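PDB 2ZKT: 2,3-bisphosphoglycerate-independent phosphoglycerate mutase, which probably catalyses the interconversion of 2-phosphoglycerate and 3-phosphoglycerate, a glycolytic step carried out without 2,3-bisphosphoglycerate. Local coordinates for residues 38-43 with 341-346; 363-368 with 401-406; 286-291 with 327-332. All blocks are in the same frame, centred on the assembly; numbering follows the deposited sequence.

Contact 1: residues 38-43 with 341-346; sequences DKLAEI and IAITGD. With CA (calcium ion), chain F; ZN (zinc ion), chain G.
L40 reaches from its helix onto the strand 339-344 with a single methyl, CD1, which meets the ends of two isoleucines. CD1 of L40 lies 4.0 Å from CD1 of I341 and 3.9 Å from CD1 of I343. CD1 of I341 and CD1 of I343 are themselves 4.0 Å apart, giving a nearly equilateral triangle at van der Waals distance. The leucine side chain crosses both isoleucines at about a right angle. I341 and I343 point to the same face of the strand, but their torsions differ: CG1 of I341 stands opposite the backbone N (chi1 -175°), whereas in I343 it lies beside the N (chi1 -60°). Branched aliphatic residues suit this buried, wholly apolar layer, into which I327 and L331 of helix 313-331 also pack. The arrangement belongs to the alkaline phosphatase-like metalloenzyme fold, a mixed sheet flanked by helices, with zinc ligands such as D13 and D346 just past the ends of strands. D346 OD2 binds its zinc ion at 2.3 Å, together with D13, S60 and H347. The helix side turned away from the sheet is open and polar: E42 is partly exposed and waters reach it. There the backbone O of E42 binds a calcium ion at 2.4 Å, a site shared with T372 and D373. Three waters complete the calcium shell, one at a long 2.9 Å. Another, 2.2 Å from the calcium, donates a hydrogen bond of 2.6 Å to E42 OE2, linking this carboxylate to the metal in the second shell.

Contact 2: residues 363-368 with 401-406; sequences LLIAGG and MDLMNR
The bond from R406 N to M401 O, 2.8 Å long, closes the helix whose L403 meets I365 across the contact. With the bond from N405 N to D402 O, 3.0 Å, it makes a Schellman motif. N405 takes the positive phi (60°) that this helix ending requires, a conformation asparagine tolerates well, and its ND2 is hydrogen-bonded to the backbone O of L3. The capped helix, 396-403, lies against the mixed sheet of the alkaline phosphatase-like fold, and its last turn packs on strand 361-366. Only one pair of side chains touches: CG2 of I365 comes within 3.7 Å of CD1 of L403, the two side chains crossing obliquely. Chi1 of I365 (-57°) sets CG1 beside the backbone N and turns CG2 away from it, to where L403 lies. A beta-branched residue suits the strand, and leucine, with its longer reach, spans the remaining gap from the helix. The next strand residue, A366, faces the other side of the sheet, where L40 and I43 of helix 35-43 lie on it. Beyond the strand the chain turns through two glycines. G367 has a phi of 136°; a side chain there would collide with the carbonyl O of A366, which is why glycine suits the turn. G368 brings bare backbone close to the helix end, its CA 7.1 Å from the CA of L403. No hydrogen bond joins the two backbones there: G368 O and L403 O, both acceptors, stand 3.9 Å apart, and L403 O is hydrogen-bonded instead to NH2 of R5.

Contact 3: residues 286-291 with 327-332; sequences KAVELL and IGYILD
V288 carries most of the apolar contact between these helices, using one branch, CG2, for both of its partners. CG2 of V288 lies 3.9 Å from CE2 of Y329 and 4.3 Å from CG1 of I330. The same CG2 of V288 is 4.2 Å from the CA of I330, so it rests partly on the backbone of the opposite helix. Y329 holds its CG trans to the backbone N (chi1 174°), which swings the ring across toward helix 280-291. Beside this pair, the CB of A287 approaches CD1 of I330 at 4.4 Å, a looser touch; the small alanine leaves room for the isoleucine's long arm. Short side chains at A287 and V288 thus suit a place where larger ones come from the partner. No hydrogen bond crosses the contact. Among the charged groups, K286 NZ and E289 OE1 form a long salt bridge of 3.9 Å within their own helix, on a part of it that does not touch the other segment. The axes of the two short segments approach to 10.1 Å with 32° between their directions, as expected of helices in successive beta-alpha-beta crossovers that share strand 296-301: helix 280-291 leads into it and helix 313-331 out of it. On the sheet side, L290 lies against strand 246-249, while I327 and L331 carry the packing onward to helix 35-43.

Overall arrangement
All three contacts belong to the layers around one mixed sheet. Contacts 1 and 2 are buried and share it directly: strands 339-344 and 361-366 are antiparallel neighbours, joined by backbone bonds between I341 and A366 and between I343 and L364, and their helices lie on opposite faces. Contact 3, helix on helix, is only partly buried; it touches contact 1 where I327 and L331 pack on L40, but its nearest atoms stay about 7 Å from contact 2. Each interface is aliphatic, with an aromatic ring added in contact 3. Metals distinguish contact 1, while contact 2 has a helix cap and close-lying backbone.

Contact 1: residues 38-43 with 341-346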
loop_
_atom_site.group_PDB
_atom_site.type_symbol
_atom_site.label_atom_id
_atom_site.label_comp_id
_atom_site.label_asym_id
_atom_site.label_seq_id
_atom_site.Cartn_x
_atom_site.Cartn_y
_atom_site.Cartn_z
ATOM N N ASP B 38 -6.319 -1.179 -7.148
ATOM C CA ASP B 38 -5.844 -2.374 -7.867
ATOM C C ASP B 38 -7.051 -3.153 -8.419
ATOM O O ASP B 38 -6.992 -3.717 -9.515
ATOM C CB ASP B 38 -5.038 -3.314 -6.946
ATOM C CG ASP B 38 -3.705 -2.705 -6.492
ATOM O OD1 ASP B 38 -3.417 -1.540 -6.873
ATOM O OD2 ASP B 38 -2.951 -3.396 -5.751
ATOM N N LYS B 39 -8.136 -3.192 -7.645
ATOM C CA LYS B 39 -9.351 -3.884 -8.066
ATOM C C LYS B 39 -9.916 -3.169 -9.301
ATOM O O LYS B 39 -10.303 -3.808 -10.289
ATOM C CB LYS B 39 -10.387 -3.861 -6.929
ATOM C CG LYS B 39 -11.731 -4.474 -7.302
ATOM C CD LYS B 39 -12.891 -3.586 -6.847
ATOM C CE LYS B 39 -12.951 -3.476 -5.320
ATOM N NZ LYS B 39 -14.284 -3.861 -4.753
ATOM N N LEU B 40 -9.963 -1.836 -9.235
ATOM C CA LEU B 40 -10.476 -1.042 -10.352
ATOM C C LEU B 40 -9.576 -1.160 -11.593
ATOM O O LEU B 40 -10.074 -1.241 -12.728
ATOM C CB LEU B 40 -10.608 0.430 -9.929
ATOM C CG LEU B 40 -11.770 0.744 -8.978
ATOM C CD1 LEU B 40 -11.724 2.231 -8.587
ATOM C CD2 LEU B 40 -13.098 0.404 -9.659
ATOM N N ALA B 41 -8.254 -1.174 -11.380
ATOM C CA ALA B 41 -7.329 -1.317 -12.506
ATOM C C ALA B 41 -7.543 -2.700 -13.118
ATOM O O ALA B 41 -7.417 -2.896 -14.335
ATOM C CB ALA B 41 -5.877 -1.183 -12.028
ATOM N N GLU B 42 -7.885 -3.659 -12.265
ATOM C CA GLU B 42 -8.082 -5.023 -12.729
ATOM C C GLU B 42 -9.283 -5.171 -13.657
ATOM O O GLU B 42 -9.177 -5.817 -14.684
ATOM C CB GLU B 42 -8.184 -5.971 -11.526
ATOM C CG GLU B 42 -8.024 -7.455 -11.862
ATOM C CD GLU B 42 -9.275 -8.058 -12.487
ATOM O OE1 GLU B 42 -10.357 -7.961 -11.856
ATOM O OE2 GLU B 42 -9.180 -8.630 -13.602
ATOM N N ILE B 43 -10.428 -4.575 -13.323
ATOM C CA ILE B 43 -11.595 -4.694 -14.211
ATOM C C ILE B 43 -11.667 -3.514 -15.194
ATOM O O ILE B 43 -12.525 -3.477 -16.089
ATOM C CB ILE B 43 -12.941 -4.787 -13.403
ATOM C CG1 ILE B 43 -12.960 -3.763 -12.261
ATOM C CG2 ILE B 43 -13.100 -6.180 -12.815
ATOM C CD1 ILE B 43 -13.275 -2.360 -12.681
ATOM N N ILE B 341 -15.850 5.653 -13.610
ATOM C CA ILE B 341 -14.862 6.241 -12.719
ATOM C C ILE B 341 -13.446 6.346 -13.292
ATOM O O ILE B 341 -12.923 5.416 -13.923
ATOM C CB ILE B 341 -14.816 5.477 -11.365
ATOM C CG1 ILE B 341 -13.863 6.189 -10.397
ATOM C CG2 ILE B 341 -14.371 4.049 -11.592
ATOM C CD1 ILE B 341 -13.884 5.618 -8.985
ATOM N N ALA B 342 -12.830 7.507 -13.062
ATOM C CA ALA B 342 -11.480 7.758 -13.531
ATOM C C ALA B 342 -10.645 8.270 -12.362
ATOM O O ALA B 342 -11.098 9.108 -11.573
ATOM C CB ALA B 342 -11.494 8.783 -14.676
ATOM N N ILE B 343 -9.425 7.761 -12.240
ATOM C CA ILE B 343 -8.553 8.186 -11.156
ATOM C C ILE B 343 -7.155 8.485 -11.677
ATOM O O ILE B 343 -6.571 7.702 -12.430
ATOM C CB ILE B 343 -8.453 7.092 -10.068
ATOM C CG1 ILE B 343 -9.844 6.813 -9.482
ATOM C CG2 ILE B 343 -7.474 7.531 -8.975
ATOM C CD1 ILE B 343 -9.903 5.632 -8.527
ATOM N N THR B 344 -6.615 9.630 -11.286
ATOM C CA THR B 344 -5.260 9.967 -11.700
ATOM C C THR B 344 -4.752 11.146 -10.879
ATOM O O THR B 344 -5.326 11.529 -9.869
ATOM C CB THR B 344 -5.289 10.331 -13.194
ATOM O OG1 THR B 344 -3.947 10.431 -13.683
ATOM C CG2 THR B 344 -5.985 11.683 -13.395
ATOM N N GLY B 345 -3.613 11.700 -11.320
ATOM C CA GLY B 345 -3.129 12.921 -10.692
ATOM C C GLY B 345 -3.067 14.049 -11.723
ATOM O O GLY B 345 -2.929 13.821 -12.917
ATOM N N ASP B 346 -3.234 15.292 -11.233
ATOM C CA ASP B 346 -3.104 16.427 -12.142
ATOM C C ASP B 346 -1.657 16.588 -12.632
ATOM O O ASP B 346 -1.366 17.300 -13.588
ATOM C CB ASP B 346 -3.571 17.694 -11.414
ATOM C CG ASP B 346 -2.787 17.862 -10.118
ATOM O OD1 ASP B 346 -2.522 16.843 -9.472
ATOM O OD2 ASP B 346 -2.466 18.995 -9.763
HETATM CA CA CA F . -8.464 -6.850 -16.726
HETATM ZN ZN ZN G . -1.429 19.885 -7.956
HETATM O O HOH W 1 -7.313 -4.216 -16.500
HETATM O O HOH W 2 -9.963 -8.272 -16.107
HETATM O O HOH W 3 -6.635 -7.395 -15.482
#

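Contact 2: residues 363-368 with 401-406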
loop_
_atom_site.group_PDB
_atom_site.type_symbol
_atom_site.label_atom_id
_atom_site.label_comp_id
_atom_site.label_asym_id
_atom_site.label_seq_id
_atom_site.Cartn_x
_atom_site.Cartn_y
_atom_site.Cartn_z
ATOM N N LEU B 363 -3.028 6.675 -14.910
ATOM C CA LEU B 363 -4.453 6.926 -15.081
ATOM C C LEU B 363 -5.225 5.614 -15.172
ATOM O O LEU B 363 -4.776 4.664 -15.805
ATOM C CB LEU B 363 -4.682 7.717 -16.388
ATOM C CG LEU B 363 -6.111 7.781 -16.969
ATOM C CD1 LEU B 363 -7.055 8.429 -15.945
ATOM C CD2 LEU B 363 -6.120 8.584 -18.273
ATOM N N LEU B 364 -6.397 5.566 -14.545
ATOM C CA LEU B 364 -7.214 4.372 -14.642
ATOM C C LEU B 364 -8.664 4.796 -14.878
ATOM O O LEU B 364 -9.111 5.836 -14.381
ATOM C CB LEU B 364 -7.090 3.515 -13.373
ATOM C CG LEU B 364 -7.921 3.757 -12.102
ATOM C CD1 LEU B 364 -9.398 3.481 -12.347
ATOM C CD2 LEU B 364 -7.415 2.802 -11.015
ATOM N N ILE B 365 -9.381 3.997 -15.663
ATOM C CA ILE B 365 -10.782 4.246 -15.941
ATOM C C ILE B 365 -11.504 2.905 -15.819
ATOM O O ILE B 365 -11.066 1.889 -16.390
ATOM C CB ILE B 365 -10.997 4.803 -17.365
ATOM C CG1 ILE B 365 -10.185 6.094 -17.546
ATOM C CG2 ILE B 365 -12.485 5.069 -17.592
ATOM C CD1 ILE B 365 -10.250 6.661 -18.966
ATOM N N ALA B 366 -12.603 2.895 -15.067
ATOM C CA ALA B 366 -13.372 1.674 -14.876
ATOM C C ALA B 366 -14.861 2.003 -14.856
ATOM O O ALA B 366 -15.257 3.115 -14.485
ATOM C CB ALA B 366 -12.958 0.989 -13.569
ATOM N N GLY B 367 -15.685 1.036 -15.258
ATOM C CA GLY B 367 -17.124 1.262 -15.282
ATOM C C GLY B 367 -17.781 0.738 -16.549
ATOM O O GLY B 367 -17.145 0.046 -17.355
ATOM N N GLY B 368 -19.060 1.061 -16.730
ATOM C CA GLY B 368 -19.771 0.602 -17.913
ATOM C C GLY B 368 -19.124 1.115 -19.188
ATOM O O GLY B 368 -18.699 2.272 -19.252
ATOM N N MET B 401 -16.661 11.110 -21.166
ATOM C CA MET B 401 -17.955 11.513 -21.706
ATOM C C MET B 401 -18.450 10.519 -22.743
ATOM O O MET B 401 -19.651 10.253 -22.827
ATOM C CB MET B 401 -17.876 12.928 -22.302
ATOM C CG MET B 401 -17.824 14.047 -21.244
ATOM S SD MET B 401 -19.340 14.150 -20.242
ATOM C CE MET B 401 -18.779 15.119 -18.815
ATOM N N ASP B 402 -17.523 9.948 -23.513
ATOM C CA ASP B 402 -17.905 8.970 -24.531
ATOM C C ASP B 402 -18.368 7.662 -23.877
ATOM O O ASP B 402 -19.334 7.034 -24.300
ATOM C CB ASP B 402 -16.715 8.723 -25.476
ATOM C CG ASP B 402 -17.130 7.812 -26.638
ATOM O OD1 ASP B 402 -18.082 8.158 -27.341
ATOM O OD2 ASP B 402 -16.483 6.791 -26.856
ATOM N N LEU B 403 -17.628 7.237 -22.821
ATOM C CA LEU B 403 -18.044 6.031 -22.109
ATOM C C LEU B 403 -19.401 6.246 -21.423
ATOM O O LEU B 403 -20.168 5.321 -21.172
ATOM C CB LEU B 403 -17.002 5.702 -21.037
ATOM C CG LEU B 403 -15.694 5.123 -21.611
ATOM C CD1 LEU B 403 -14.546 5.212 -20.604
ATOM C CD2 LEU B 403 -15.806 3.640 -21.993
ATOM N N MET B 404 -19.653 7.537 -21.076
ATOM C CA MET B 404 -20.923 7.912 -20.443
ATOM C C MET B 404 -22.036 8.118 -21.488
ATOM O O MET B 404 -23.162 8.466 -21.161
ATOM C CB MET B 404 -20.713 9.236 -19.682
ATOM C CG MET B 404 -19.935 9.104 -18.360
ATOM S SD MET B 404 -19.070 10.625 -17.899
ATOM C CE MET B 404 -20.464 11.594 -17.289
ATOM N N ASN B 405 -21.702 7.896 -22.761
ATOM C CA ASN B 405 -22.652 8.055 -23.867
ATOM C C ASN B 405 -23.191 9.484 -23.958
ATOM O O ASN B 405 -24.350 9.702 -24.315
ATOM C CB ASN B 405 -23.822 7.063 -23.721
ATOM C CG ASN B 405 -23.377 5.616 -23.876
ATOM O OD1 ASN B 405 -22.539 5.300 -24.731
ATOM N ND2 ASN B 405 -23.936 4.726 -23.059
ATOM N N ARG B 406 -22.341 10.453 -23.632
ATOM C CA ARG B 406 -22.724 11.856 -23.673
ATOM C C ARG B 406 -21.942 12.607 -24.745
ATOM O O ARG B 406 -21.924 13.839 -24.766
ATOM C CB ARG B 406 -22.494 12.504 -22.299
ATOM C CG ARG B 406 -23.441 11.977 -21.215
ATOM C CD ARG B 406 -23.122 12.567 -19.835
ATOM N NE ARG B 406 -23.939 11.933 -18.797
ATOM C CZ ARG B 406 -25.215 12.233 -18.553
ATOM N NH1 ARG B 406 -25.829 13.178 -19.260
ATOM N NH2 ARG B 406 -25.886 11.550 -17.628
#

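Contact 3: residues 286-291 with 327-332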
loop_
_atom_site.group_PDB
_atom_site.type_symbol
_atom_site.label_atom_id
_atom_site.label_comp_id
_atom_site.label_asym_id
_atom_site.label_seq_id
_atom_site.Cartn_x
_atom_site.Cartn_y
_atom_site.Cartn_z
ATOM N N LYS B 286 -19.592 12.933 0.767
ATOM C CA LYS B 286 -20.197 13.998 -0.034
ATOM C C LYS B 286 -20.259 13.672 -1.539
ATOM O O LYS B 286 -21.278 13.944 -2.196
ATOM C CB LYS B 286 -19.438 15.323 0.178
ATOM C CG LYS B 286 -20.089 16.526 -0.502
ATOM C CD LYS B 286 -21.520 16.726 -0.009
ATOM C CE LYS B 286 -22.249 17.799 -0.807
ATOM N NZ LYS B 286 -23.690 17.904 -0.400
ATOM N N ALA B 287 -19.172 13.103 -2.083
ATOM C CA ALA B 287 -19.117 12.741 -3.506
ATOM C C ALA B 287 -20.298 11.841 -3.859
ATOM O O ALA B 287 -20.982 12.054 -4.872
ATOM C CB ALA B 287 -17.804 12.019 -3.821
ATOM N N VAL B 288 -20.532 10.835 -3.014
ATOM C CA VAL B 288 -21.641 9.901 -3.205
ATOM C C VAL B 288 -22.990 10.638 -3.197
ATOM O O VAL B 288 -23.882 10.326 -3.998
ATOM C CB VAL B 288 -21.660 8.827 -2.100
ATOM C CG1 VAL B 288 -22.793 7.827 -2.363
ATOM C CG2 VAL B 288 -20.314 8.116 -2.048
ATOM N N GLU B 289 -23.137 11.606 -2.286
ATOM C CA GLU B 289 -24.373 12.391 -2.197
ATOM C C GLU B 289 -24.609 13.136 -3.510
ATOM O O GLU B 289 -25.675 13.017 -4.123
ATOM C CB GLU B 289 -24.296 13.427 -1.062
ATOM C CG GLU B 289 -24.483 12.889 0.357
ATOM C CD GLU B 289 -24.496 14.009 1.396
ATOM O OE1 GLU B 289 -25.385 14.894 1.317
ATOM O OE2 GLU B 289 -23.613 14.013 2.289
ATOM N N LEU B 290 -23.600 13.909 -3.930
ATOM C CA LEU B 290 -23.671 14.700 -5.165
ATOM C C LEU B 290 -23.979 13.884 -6.426
ATOM O O LEU B 290 -24.636 14.381 -7.341
ATOM C CB LEU B 290 -22.366 15.484 -5.366
ATOM C CG LEU B 290 -22.054 16.526 -4.281
ATOM C CD1 LEU B 290 -20.617 17.016 -4.448
ATOM C CD2 LEU B 290 -23.057 17.689 -4.358
ATOM N N LEU B 291 -23.508 12.638 -6.481
ATOM C CA LEU B 291 -23.778 11.810 -7.655
ATOM C C LEU B 291 -25.284 11.660 -7.868
ATOM O O LEU B 291 -25.745 11.474 -8.997
ATOM C CB LEU B 291 -23.118 10.425 -7.509
ATOM C CG LEU B 291 -21.646 10.335 -7.969
ATOM C CD1 LEU B 291 -21.041 9.002 -7.544
ATOM C CD2 LEU B 291 -21.573 10.479 -9.489
ATOM N N ILE B 327 -11.598 5.864 -1.566
ATOM C CA ILE B 327 -12.151 5.300 -2.802
ATOM C C ILE B 327 -12.955 4.039 -2.481
ATOM O O ILE B 327 -14.020 3.810 -3.057
ATOM C CB ILE B 327 -11.015 4.961 -3.806
ATOM C CG1 ILE B 327 -10.373 6.271 -4.303
ATOM C CG2 ILE B 327 -11.562 4.132 -4.982
ATOM C CD1 ILE B 327 -8.893 6.161 -4.602
ATOM N N GLY B 328 -12.438 3.228 -1.555
ATOM C CA GLY B 328 -13.134 2.008 -1.160
ATOM C C GLY B 328 -14.540 2.308 -0.645
ATOM O O GLY B 328 -15.483 1.545 -0.888
ATOM N N TYR B 329 -14.688 3.419 0.072
ATOM C CA TYR B 329 -16.001 3.810 0.585
ATOM C C TYR B 329 -16.935 4.089 -0.606
ATOM O O TYR B 329 -18.042 3.537 -0.689
ATOM C CB TYR B 329 -15.885 5.074 1.454
ATOM C CG TYR B 329 -17.230 5.619 1.902
ATOM C CD1 TYR B 329 -17.907 5.064 3.001
ATOM C CD2 TYR B 329 -17.855 6.649 1.193
ATOM C CE1 TYR B 329 -19.174 5.524 3.373
ATOM C CE2 TYR B 329 -19.123 7.113 1.551
ATOM C CZ TYR B 329 -19.780 6.549 2.639
ATOM O OH TYR B 329 -21.045 6.996 2.969
ATOM N N ILE B 330 -16.482 4.945 -1.530
ATOM C CA ILE B 330 -17.278 5.291 -2.705
ATOM C C ILE B 330 -17.723 4.062 -3.489
ATOM O O ILE B 330 -18.888 3.966 -3.892
ATOM C CB ILE B 330 -16.502 6.221 -3.670
ATOM C CG1 ILE B 330 -16.189 7.551 -2.972
ATOM C CG2 ILE B 330 -17.320 6.457 -4.934
ATOM C CD1 ILE B 330 -15.219 8.443 -3.742
ATOM N N LEU B 331 -16.799 3.126 -3.717
ATOM C CA LEU B 331 -17.130 1.914 -4.467
ATOM C C LEU B 331 -18.240 1.092 -3.803
ATOM O O LEU B 331 -19.007 0.405 -4.493
ATOM C CB LEU B 331 -15.881 1.030 -4.652
ATOM C CG LEU B 331 -14.741 1.606 -5.510
ATOM C CD1 LEU B 331 -13.658 0.546 -5.692
ATOM C CD2 LEU B 331 -15.280 2.047 -6.874
ATOM N N ASP B 332 -18.325 1.161 -2.471
ATOM C CA ASP B 332 -19.347 0.406 -1.735
ATOM C C ASP B 332 -20.733 1.035 -1.819
ATOM O O ASP B 332 -21.716 0.430 -1.385
ATOM C CB ASP B 332 -18.972 0.262 -0.248
ATOM C CG ASP B 332 -17.800 -0.681 -0.025
ATOM O OD1 ASP B 332 -17.730 -1.718 -0.727
ATOM O OD2 ASP B 332 -16.959 -0.398 0.861
#